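Putative ABC transporter subunit, substrate-binding component (Rhodopseudomonas palustris, PDB 4EVQ) binds 4-hydroxybenzoate and probably delivers such lignin-derived aromatic acids, as the solute-binding component, to an ABC transporter. Local coordinates at residues 85-90 against 108-113; 19-24 against 58-63; 184-189 against 200-205. All coordinates share one frame; numbering follows the deposited sequence.

Contact 1 (85-90 against 108-113); sequences VLIGTV and PTIVPN. With PHB (p-hydroxybenzoic acid), chain H.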
loop_
_atom_site.group_PDB
_atom_site.type_symbol
_atom_site.label_atom_id
_atom_site.label_comp_id
_atom_site.label_asym_id
_atom_site.label_seq_id
_atom_site.Cartn_x
_atom_site.Cartn_y
_atom_site.Cartn_z
ATOM N N VAL A 85 8.126 -14.276 12.891
ATOM C CA VAL A 85 8.133 -13.262 11.821
ATOM C C VAL A 85 6.988 -12.337 12.116
ATOM O O VAL A 85 5.984 -12.777 12.679
ATOM C CB VAL A 85 7.890 -13.919 10.418
ATOM C CG1 VAL A 85 7.773 -12.867 9.283
ATOM C CG2 VAL A 85 9.029 -14.944 10.104
ATOM N N LEU A 86 7.165 -11.063 11.783
ATOM C CA LEU A 86 6.140 -10.042 11.969
ATOM C C LEU A 86 5.752 -9.412 10.634
ATOM O O LEU A 86 6.617 -9.002 9.865
ATOM C CB LEU A 86 6.666 -8.953 12.897
ATOM C CG LEU A 86 5.802 -7.730 13.160
ATOM C CD1 LEU A 86 4.531 -8.107 13.877
ATOM C CD2 LEU A 86 6.607 -6.755 14.006
ATOM N N ILE A 87 4.467 -9.434 10.341
ATOM C CA ILE A 87 3.938 -8.824 9.104
ATOM C C ILE A 87 2.867 -7.805 9.489
ATOM O O ILE A 87 1.845 -8.147 10.085
ATOM C CB ILE A 87 3.405 -9.875 8.106
ATOM C CG1 ILE A 87 4.516 -10.859 7.742
ATOM C CG2 ILE A 87 2.792 -9.189 6.862
ATOM C CD1 ILE A 87 4.075 -11.955 6.827
ATOM N N GLY A 88 3.099 -6.542 9.161
ATOM C CA GLY A 88 2.096 -5.501 9.391
ATOM C C GLY A 88 2.703 -4.167 9.061
ATOM O O GLY A 88 3.917 -4.052 8.814
ATOM N N THR A 89 1.899 -3.110 8.909
ATOM C CA THR A 89 0.457 -3.084 8.928
ATOM C C THR A 89 -0.040 -2.152 7.813
ATOM O O THR A 89 0.725 -1.856 6.870
ATOM C CB THR A 89 -0.026 -2.667 10.300
ATOM O OG1 THR A 89 -1.486 -2.678 10.323
ATOM C CG2 THR A 89 0.458 -1.285 10.692
ATOM N N VAL A 90 -1.279 -1.690 7.890
ATOM C CA VAL A 90 -1.869 -0.769 6.913
ATOM C C VAL A 90 -1.647 0.686 7.170
ATOM O O VAL A 90 -1.174 1.397 6.291
ATOM C CB VAL A 90 -3.392 -1.056 6.788
ATOM C CG1 VAL A 90 -4.116 0.009 5.965
ATOM C CG2 VAL A 90 -3.616 -2.441 6.153
ATOM N N PRO A 108 12.424 -10.862 11.803
ATOM C CA PRO A 108 12.125 -10.538 10.381
ATOM C C PRO A 108 10.763 -9.892 10.306
ATOM O O PRO A 108 9.776 -10.397 10.848
ATOM C CB PRO A 108 12.121 -11.910 9.710
ATOM C CG PRO A 108 13.090 -12.768 10.600
ATOM C CD PRO A 108 12.751 -12.297 11.992
ATOM N N THR A 109 10.733 -8.743 9.638
ATOM C CA THR A 109 9.546 -7.857 9.608
ATOM C C THR A 109 9.251 -7.433 8.185
ATOM O O THR A 109 10.116 -6.880 7.506
ATOM C CB THR A 109 9.809 -6.630 10.479
ATOM O OG1 THR A 109 10.043 -7.050 11.817
ATOM C CG2 THR A 109 8.626 -5.671 10.469
ATOM N N ILE A 110 8.022 -7.652 7.750
ATOM C CA ILE A 110 7.589 -7.250 6.420
ATOM C C ILE A 110 6.360 -6.334 6.549
ATOM O O ILE A 110 5.372 -6.703 7.145
ATOM C CB ILE A 110 7.255 -8.489 5.538
ATOM C CG1 ILE A 110 8.416 -9.483 5.542
ATOM C CG2 ILE A 110 6.799 -8.051 4.160
ATOM C CD1 ILE A 110 8.026 -10.841 4.958
ATOM N N VAL A 111 6.478 -5.150 5.981
ATOM C CA VAL A 111 5.380 -4.171 5.931
ATOM C C VAL A 111 4.642 -4.369 4.630
ATOM O O VAL A 111 5.204 -4.139 3.564
ATOM C CB VAL A 111 5.937 -2.766 6.038
ATOM C CG1 VAL A 111 4.818 -1.723 5.929
ATOM C CG2 VAL A 111 6.698 -2.573 7.314
ATOM N N PRO A 112 3.363 -4.753 4.692
ATOM C CA PRO A 112 2.630 -5.152 3.483
ATOM C C PRO A 112 1.696 -4.036 2.961
ATOM O O PRO A 112 0.890 -4.292 2.090
ATOM C CB PRO A 112 1.804 -6.345 3.973
ATOM C CG PRO A 112 1.399 -5.934 5.316
ATOM C CD PRO A 112 2.600 -5.180 5.871
ATOM N N ASN A 113 1.746 -2.871 3.576
ATOM C CA ASN A 113 1.031 -1.733 2.998
ATOM C C ASN A 113 1.574 -0.367 3.436
ATOM O O ASN A 113 1.965 0.438 2.592
ATOM C CB ASN A 113 -0.483 -1.718 3.320
ATOM C CG ASN A 113 -1.169 -0.575 2.590
ATOM O OD1 ASN A 113 -1.295 -0.621 1.365
ATOM N ND2 ASN A 113 -1.503 0.498 3.326
HETATM C "C1'" PHB H . -1.154 4.293 5.091
HETATM O "O1'" PHB H . -1.600 4.738 6.174
HETATM O "O2'" PHB H . 0.113 4.184 4.855
HETATM C C1 PHB H . -2.045 3.846 4.001
HETATM C C2 PHB H . -3.344 3.437 4.306
HETATM C C3 PHB H . -4.192 3.034 3.287
HETATM C C4 PHB H . -3.759 3.058 2.002
HETATM C C5 PHB H . -2.469 3.438 1.677
HETATM C C6 PHB H . -1.643 3.833 2.686
HETATM O O4 PHB H . -4.570 2.674 0.997
#
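Strands 85-88 and 109-111 are the two parallel strands of a beta-alpha-beta unit whose helix is 92-105, and the loops that follow them reach the 4-hydroxybenzoate pocket. Leu86 sits at the centre of the pairing. Its N binds Pro108 O at 2.9 Å, and its O takes the N-H of Ile110. Further along, Gly88 N reaches Ile110 O. These bonds follow the usual parallel pattern, and the strand axes are only 11° apart. Leu86 and Thr109 lie side by side on one face of the sheet, pointing the same way. Thr109 OG1 itself is hydrogen-bonded to Ile107 O. On the other face Ile87 and Ile110 pack together, and Ile110 continues onto Ala296 and Leu300 of helix 288-306. Ile87 CG2 stands anti to its own N (chi1 -58° places CG1 beside that N). This turns the CG2 methyl to Pro112 CG, 3.9 Å away. The pairing then changes at the cis peptide between Gly88 and Thr89. The Pro112 ring packs against this point, with CD 3.3 Å from Gly88 C. Past this point a side chain replaces the backbone donor. Asn113 CG is anti to N (chi1 -175°), which carries the amide toward Val90. Gln292 holds its OD1. The same amide borders the ligand, with ND2 3.4 Å from PHB C6, while Val90 O lies 3.1 Å from the carboxylate carbon C1'. The amide's hydrogen bond closes the pair: Asn113 ND2 gives to Val90 O at 3.1 Å, with the acceptor nearly in the amide plane.

Contact 2 (19-24 against 58-63); sequences VGLLLP and FVKVDD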
loop_
_atom_site.group_PDB
_atom_site.type_symbol
_atom_site.label_atom_id
_atom_site.label_comp_id
_atom_site.label_asym_id
_atom_site.label_seq_id
_atom_site.Cartn_x
_atom_site.Cartn_y
_atom_site.Cartn_z
ATOM N N VAL A 19 3.715 -16.743 12.462
ATOM C CA VAL A 19 3.756 -15.490 11.712
ATOM C C VAL A 19 2.747 -14.552 12.365
ATOM O O VAL A 19 1.525 -14.793 12.337
ATOM C CB VAL A 19 3.469 -15.723 10.244
ATOM C CG1 VAL A 19 3.490 -14.373 9.507
ATOM C CG2 VAL A 19 4.501 -16.650 9.612
ATOM N N GLY A 20 3.252 -13.507 13.004
ATOM C CA GLY A 20 2.396 -12.522 13.609
ATOM C C GLY A 20 1.900 -11.538 12.587
ATOM O O GLY A 20 2.718 -10.997 11.855
ATOM N N LEU A 21 0.598 -11.339 12.521
ATOM C CA LEU A 21 -0.025 -10.431 11.562
ATOM C C LEU A 21 -0.648 -9.339 12.319
ATOM O O LEU A 21 -1.651 -9.561 13.016
ATOM C CB LEU A 21 -1.093 -11.079 10.712
ATOM C CG LEU A 21 -0.778 -12.235 9.828
ATOM C CD1 LEU A 21 -1.968 -12.509 8.880
ATOM C CD2 LEU A 21 0.439 -11.905 9.000
ATOM N N LEU A 22 -0.100 -8.151 12.238
ATOM C CA LEU A 22 -0.681 -6.972 12.855
ATOM C C LEU A 22 -1.340 -6.167 11.759
ATOM O O LEU A 22 -0.649 -5.573 10.919
ATOM C CB LEU A 22 0.411 -6.141 13.541
ATOM C CG LEU A 22 -0.045 -4.894 14.300
ATOM C CD1 LEU A 22 -0.879 -5.278 15.524
ATOM C CD2 LEU A 22 1.117 -3.964 14.712
ATOM N N LEU A 23 -2.654 -6.183 11.731
ATOM C CA LEU A 23 -3.408 -5.598 10.628
ATOM C C LEU A 23 -4.705 -5.078 11.149
ATOM O O LEU A 23 -5.148 -5.507 12.224
ATOM C CB LEU A 23 -3.672 -6.632 9.516
ATOM C CG LEU A 23 -2.450 -7.072 8.693
ATOM C CD1 LEU A 23 -2.830 -8.273 7.856
ATOM C CD2 LEU A 23 -2.004 -5.909 7.825
ATOM N N PRO A 24 -5.356 -4.185 10.384
ATOM C CA PRO A 24 -6.697 -3.739 10.773
ATOM C C PRO A 24 -7.743 -4.776 10.423
ATOM O O PRO A 24 -8.079 -4.937 9.257
ATOM C CB PRO A 24 -6.880 -2.448 10.000
ATOM C CG PRO A 24 -6.014 -2.618 8.777
ATOM C CD PRO A 24 -4.839 -3.444 9.218
ATOM N N PHE A 58 -0.772 -18.401 11.594
ATOM C CA PHE A 58 -0.927 -16.947 11.617
ATOM C C PHE A 58 -1.560 -16.532 12.930
ATOM O O PHE A 58 -2.627 -17.021 13.306
ATOM C CB PHE A 58 -1.791 -16.446 10.453
ATOM C CG PHE A 58 -1.115 -16.533 9.103
ATOM C CD1 PHE A 58 -0.024 -15.731 8.803
ATOM C CD2 PHE A 58 -1.588 -17.390 8.129
ATOM C CE1 PHE A 58 0.594 -15.805 7.580
ATOM C CE2 PHE A 58 -0.952 -17.466 6.882
ATOM C CZ PHE A 58 0.116 -16.669 6.613
ATOM N N VAL A 59 -0.900 -15.632 13.625
ATOM C CA VAL A 59 -1.409 -15.065 14.844
ATOM C C VAL A 59 -1.894 -13.681 14.490
ATOM O O VAL A 59 -1.083 -12.759 14.288
ATOM C CB VAL A 59 -0.320 -15.004 15.923
ATOM C CG1 VAL A 59 -0.903 -14.442 17.185
ATOM C CG2 VAL A 59 0.288 -16.417 16.129
ATOM N N LYS A 60 -3.209 -13.499 14.426
ATOM C CA LYS A 60 -3.777 -12.276 13.861
ATOM C C LYS A 60 -4.193 -11.301 14.959
ATOM O O LYS A 60 -5.111 -11.585 15.741
ATOM C CB LYS A 60 -4.976 -12.659 13.007
ATOM C CG LYS A 60 -4.649 -13.636 11.894
ATOM C CD LYS A 60 -5.882 -14.094 11.146
ATOM C CE LYS A 60 -5.504 -14.943 9.953
ATOM N NZ LYS A 60 -6.726 -15.391 9.214
ATOM N N VAL A 61 -3.560 -10.141 15.006
ATOM C CA VAL A 61 -3.794 -9.138 16.035
ATOM C C VAL A 61 -4.368 -7.921 15.340
ATOM O O VAL A 61 -3.787 -7.381 14.395
ATOM C CB VAL A 61 -2.493 -8.795 16.781
ATOM C CG1 VAL A 61 -2.687 -7.658 17.758
ATOM C CG2 VAL A 61 -1.937 -10.061 17.484
ATOM N N ASP A 62 -5.542 -7.500 15.788
ATOM C CA ASP A 62 -6.217 -6.350 15.262
ATOM C C ASP A 62 -5.658 -5.060 15.796
ATOM O O ASP A 62 -5.791 -4.763 16.979
ATOM C CB ASP A 62 -7.676 -6.435 15.680
ATOM C CG ASP A 62 -8.527 -5.307 15.091
ATOM O OD1 ASP A 62 -8.072 -4.562 14.174
ATOM O OD2 ASP A 62 -9.683 -5.192 15.546
ATOM N N ASP A 63 -5.029 -4.263 14.910
ATOM C CA ASP A 63 -4.426 -3.007 15.343
ATOM C C ASP A 63 -5.406 -1.839 15.406
ATOM O O ASP A 63 -5.071 -0.779 15.907
ATOM C CB ASP A 63 -3.216 -2.634 14.473
ATOM C CG ASP A 63 -3.597 -2.049 13.089
ATOM O OD1 ASP A 63 -4.740 -1.954 12.705
ATOM O OD2 ASP A 63 -2.693 -1.634 12.362
#
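Phe58 has its CG beside its own N and anti to the carbonyl carbon (chi1 -71°). This torsion, shared by Leu21, brings the ring and the Leu21 branches together on one face of a parallel strand pair. The pair is 19-23 with 58-62, in the mixed sheet of one lobe of a periplasmic binding protein fold. Leu21 CG comes within 3.7 Å of Phe58 CD1. Val19 lies alongside the ring and points the same way, with CG1 3.8 Å from Phe58 CE1. Both aliphatic groups approach the ring obliquely. Leu40 of helix 30-46 covers Leu21 and Phe58 on this face.

Five backbone bonds form the ladder. Leu21 is gripped twice: its N gives to Val59 O, and its O accepts from Val61 N at 2.8 Å, both bonds almost straight. Val59 N to Val19 O and Leu23 N to Val61 O extend the ladder. The strand axes differ by 21°.

The opposite face carries Leu22 and Val61. Leu22 CD1 touches Val61 CG1 at 3.7 Å, and the same methyl touches Asp63 CB; the Leu22 and Asp63 side chains cross at about a right angle. Leu77 of helix 67-80 packs on both Leu22 and Val61. In one of its two conformers Lys60 leads away from the pair to a salt bridge with Glu41.

At the C-terminal end the last rung is tilted: Asp63 N binds Leu23 O at 3.0 Å from above the carbonyl plane, 50° out of it. The Asp63 carboxylate stands beside Pro24; OD1 accepts from Ser65 N and OD2 is bonded to Thr89 OG1, so both oxygens are tied. Its OD1 also packs against the proline ring, 3.5 Å from Pro24 CB.

Contact 3 (184-189 against 200-205); sequences KDITIA and AEIASL. With SO4 (sulfate ion), chain E.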
loop_
_atom_site.group_PDB
_atom_site.type_symbol
_atom_site.label_atom_id
_atom_site.label_comp_id
_atom_site.label_asym_id
_atom_site.label_seq_id
_atom_site.Cartn_x
_atom_site.Cartn_y
_atom_site.Cartn_z
ATOM N N LYS A 184 -4.717 25.013 -2.640
ATOM C CA LYS A 184 -5.208 24.712 -1.307
ATOM C C LYS A 184 -4.981 23.255 -1.002
ATOM O O LYS A 184 -5.127 22.424 -1.868
ATOM C CB LYS A 184 -6.696 25.021 -1.192
ATOM C CG LYS A 184 -7.234 25.118 0.227
ATOM C CD LYS A 184 -6.807 26.374 0.916
ATOM C CE LYS A 184 -7.451 27.590 0.295
ATOM N NZ LYS A 184 -7.068 28.858 1.012
ATOM N N ASP A 185 -4.636 22.970 0.251
ATOM C CA ASP A 185 -4.628 21.609 0.777
ATOM C C ASP A 185 -5.720 21.526 1.842
ATOM O O ASP A 185 -5.625 22.197 2.868
ATOM C CB ASP A 185 -3.274 21.265 1.384
ATOM C CG ASP A 185 -2.153 21.398 0.395
ATOM O OD1 ASP A 185 -2.133 20.711 -0.618
ATOM O OD2 ASP A 185 -1.286 22.263 0.639
ATOM N N ILE A 186 -6.729 20.728 1.585
ATOM C CA ILE A 186 -7.831 20.551 2.516
ATOM C C ILE A 186 -7.612 19.205 3.236
ATOM O O ILE A 186 -7.283 18.184 2.605
ATOM C CB ILE A 186 -9.194 20.527 1.771
ATOM C CG1 ILE A 186 -9.401 21.810 0.955
ATOM C CG2 ILE A 186 -10.342 20.280 2.722
ATOM C CD1 ILE A 186 -10.589 21.795 0.031
ATOM N N THR A 187 -7.830 19.207 4.546
ATOM C CA THR A 187 -7.798 17.986 5.289
ATOM C C THR A 187 -9.099 17.743 6.044
ATOM O O THR A 187 -9.869 18.672 6.369
ATOM C CB THR A 187 -6.620 17.829 6.250
ATOM O OG1 THR A 187 -6.683 18.798 7.284
ATOM C CG2 THR A 187 -5.295 17.925 5.501
ATOM N N ILE A 188 -9.314 16.478 6.295
ATOM C CA ILE A 188 -10.473 15.940 6.945
ATOM C C ILE A 188 -9.923 15.124 8.123
ATOM O O ILE A 188 -8.939 14.367 7.951
ATOM C CB ILE A 188 -11.194 14.935 5.898
ATOM C CG1 ILE A 188 -11.588 15.669 4.618
ATOM C CG2 ILE A 188 -12.367 14.296 6.487
ATOM C CD1 ILE A 188 -12.691 16.710 4.794
ATOM N N ALA A 189 -10.520 15.179 9.319
ATOM C CA ALA A 189 -10.039 14.346 10.420
ATOM C C ALA A 189 -10.191 12.857 10.080
ATOM O O ALA A 189 -11.195 12.474 9.514
ATOM C CB ALA A 189 -10.900 14.637 11.654
ATOM N N ALA A 200 -17.652 21.846 -1.548
ATOM C CA ALA A 200 -18.073 23.228 -1.793
ATOM C C ALA A 200 -16.872 24.155 -1.848
ATOM O O ALA A 200 -16.805 25.053 -2.677
ATOM C CB ALA A 200 -19.030 23.677 -0.698
ATOM N N GLU A 201 -15.877 23.909 -1.003
ATOM C CA GLU A 201 -14.661 24.705 -1.046
ATOM C C GLU A 201 -13.907 24.489 -2.341
ATOM O O GLU A 201 -13.461 25.433 -2.972
ATOM C CB GLU A 201 -13.753 24.424 0.171
ATOM C CG GLU A 201 -12.594 25.403 0.252
ATOM C CD GLU A 201 -11.653 25.181 1.398
ATOM O OE1 GLU A 201 -11.937 24.342 2.273
ATOM O OE2 GLU A 201 -10.622 25.901 1.439
ATOM N N ILE A 202 -13.761 23.238 -2.755
ATOM C CA ILE A 202 -13.167 22.936 -4.051
ATOM C C ILE A 202 -13.861 23.687 -5.176
ATOM O O ILE A 202 -13.192 24.311 -5.987
ATOM C CB ILE A 202 -13.229 21.432 -4.314
ATOM C CG1 ILE A 202 -12.146 20.730 -3.469
ATOM C CG2 ILE A 202 -12.982 21.115 -5.824
ATOM C CD1 ILE A 202 -12.355 19.241 -3.321
ATOM N N ALA A 203 -15.197 23.637 -5.225
ATOM C CA ALA A 203 -15.898 24.384 -6.289
ATOM C C ALA A 203 -15.512 25.863 -6.276
ATOM O O ALA A 203 -15.252 26.478 -7.320
ATOM C CB ALA A 203 -17.402 24.196 -6.153
ATOM N N SER A 204 -15.467 26.446 -5.095
ATOM C CA SER A 204 -15.221 27.881 -4.976
ATOM C C SER A 204 -13.831 28.248 -5.449
ATOM O O SER A 204 -13.614 29.376 -5.892
ATOM C CB SER A 204 -15.411 28.360 -3.536
ATOM O OG SER A 204 -14.316 28.017 -2.699
ATOM N N LEU A 205 -12.878 27.325 -5.333
ATOM C CA LEU A 205 -11.487 27.590 -5.686
ATOM C C LEU A 205 -11.197 27.431 -7.174
ATOM O O LEU A 205 -10.124 27.819 -7.631
ATOM C CB LEU A 205 -10.553 26.640 -4.900
ATOM C CG LEU A 205 -10.501 26.962 -3.396
ATOM C CD1 LEU A 205 -9.980 25.770 -2.607
ATOM C CD2 LEU A 205 -9.637 28.201 -3.110
HETATM S S SO4 E . -6.810 28.668 4.702
HETATM O O1 SO4 E . -7.105 28.097 6.027
HETATM O O2 SO4 E . -7.900 28.241 3.805
HETATM O O3 SO4 E . -5.505 28.240 4.213
HETATM O O4 SO4 E . -6.787 30.138 4.794
#
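Ile186 and Glu201 approach from opposite directions, one on strand 184-188 and the other on helix 200-205. Ile186 CD1 lies 3.7 Å from Glu201 OE1 and about as near to Glu201 CD. The same methyl also reaches Ile202 CG1 at 4.0 Å. Ile186 and Ile202 are buried here; Glu201 is only partly so.

Lys184 makes the outer part. Its chain crosses both Glu201 and Leu205 at about a right angle. Lys184 CB rests on Leu205 CD1 at 3.7 Å, and Lys184 CG passes Glu201 OE2 at the same distance. The contact with the carboxylate is therefore made by the aliphatic part of the lysine. The charged ends do not meet: Lys184 NZ and Glu201 OE2 are 4.6 Å apart. They may still attract each other weakly. Lys184 NZ is bonded instead to sulfate O2, 3.0 Å away. The sulfate probably comes from the crystallisation liquor.

Torsions position these groups. Lys184 bends at chi2 (73°) and chi3 (68°), which folds its chain past the carboxylate toward the sulfate. Glu201 is extended, with CG anti to N and chi2 -179°, so its carboxylate reaches across to the strand. On the helix, Glu201 O accepts from both Leu205 N and Ser204 OG, the latter at 2.7 Å. These bonds hold the backbone around Leu205.

Strand and helix run antiparallel, with axes 10.5 Å apart. They belong to a beta-alpha-beta crossover of strand 181-188, helix 196-205 and strand 209-213, whose two strands are parallel with strand 153-159 between them. Strand 181-188 is outermost in its sheet and bonds along its backbone to strand 153-159. Helix 196-205 packs on the same neighbour, since Val155 touches Ile186, Ile202 and Leu205.

How the contacts relate
Contacts 2, 1 and 3 follow one another along the chain in that order. Contacts 1 and 2 are neighbours, their centres about 9 Å apart, because strands 17-23 and 85-88 are adjacent in the same mixed sheet. The backbone bond from Ile87 N to Gly20 O joins them, as does the packing of Val90 on Pro24. Contact 3 belongs to the other sheet, about 34 Å from contact 1 and about 36 Å from contact 2 between centres. The two sheets are the cores of the two lobes of the binding protein. Contact 1 borders the 4-hydroxybenzoate held between them, whereas contact 3 packs an outer strand and helix of the far lobe.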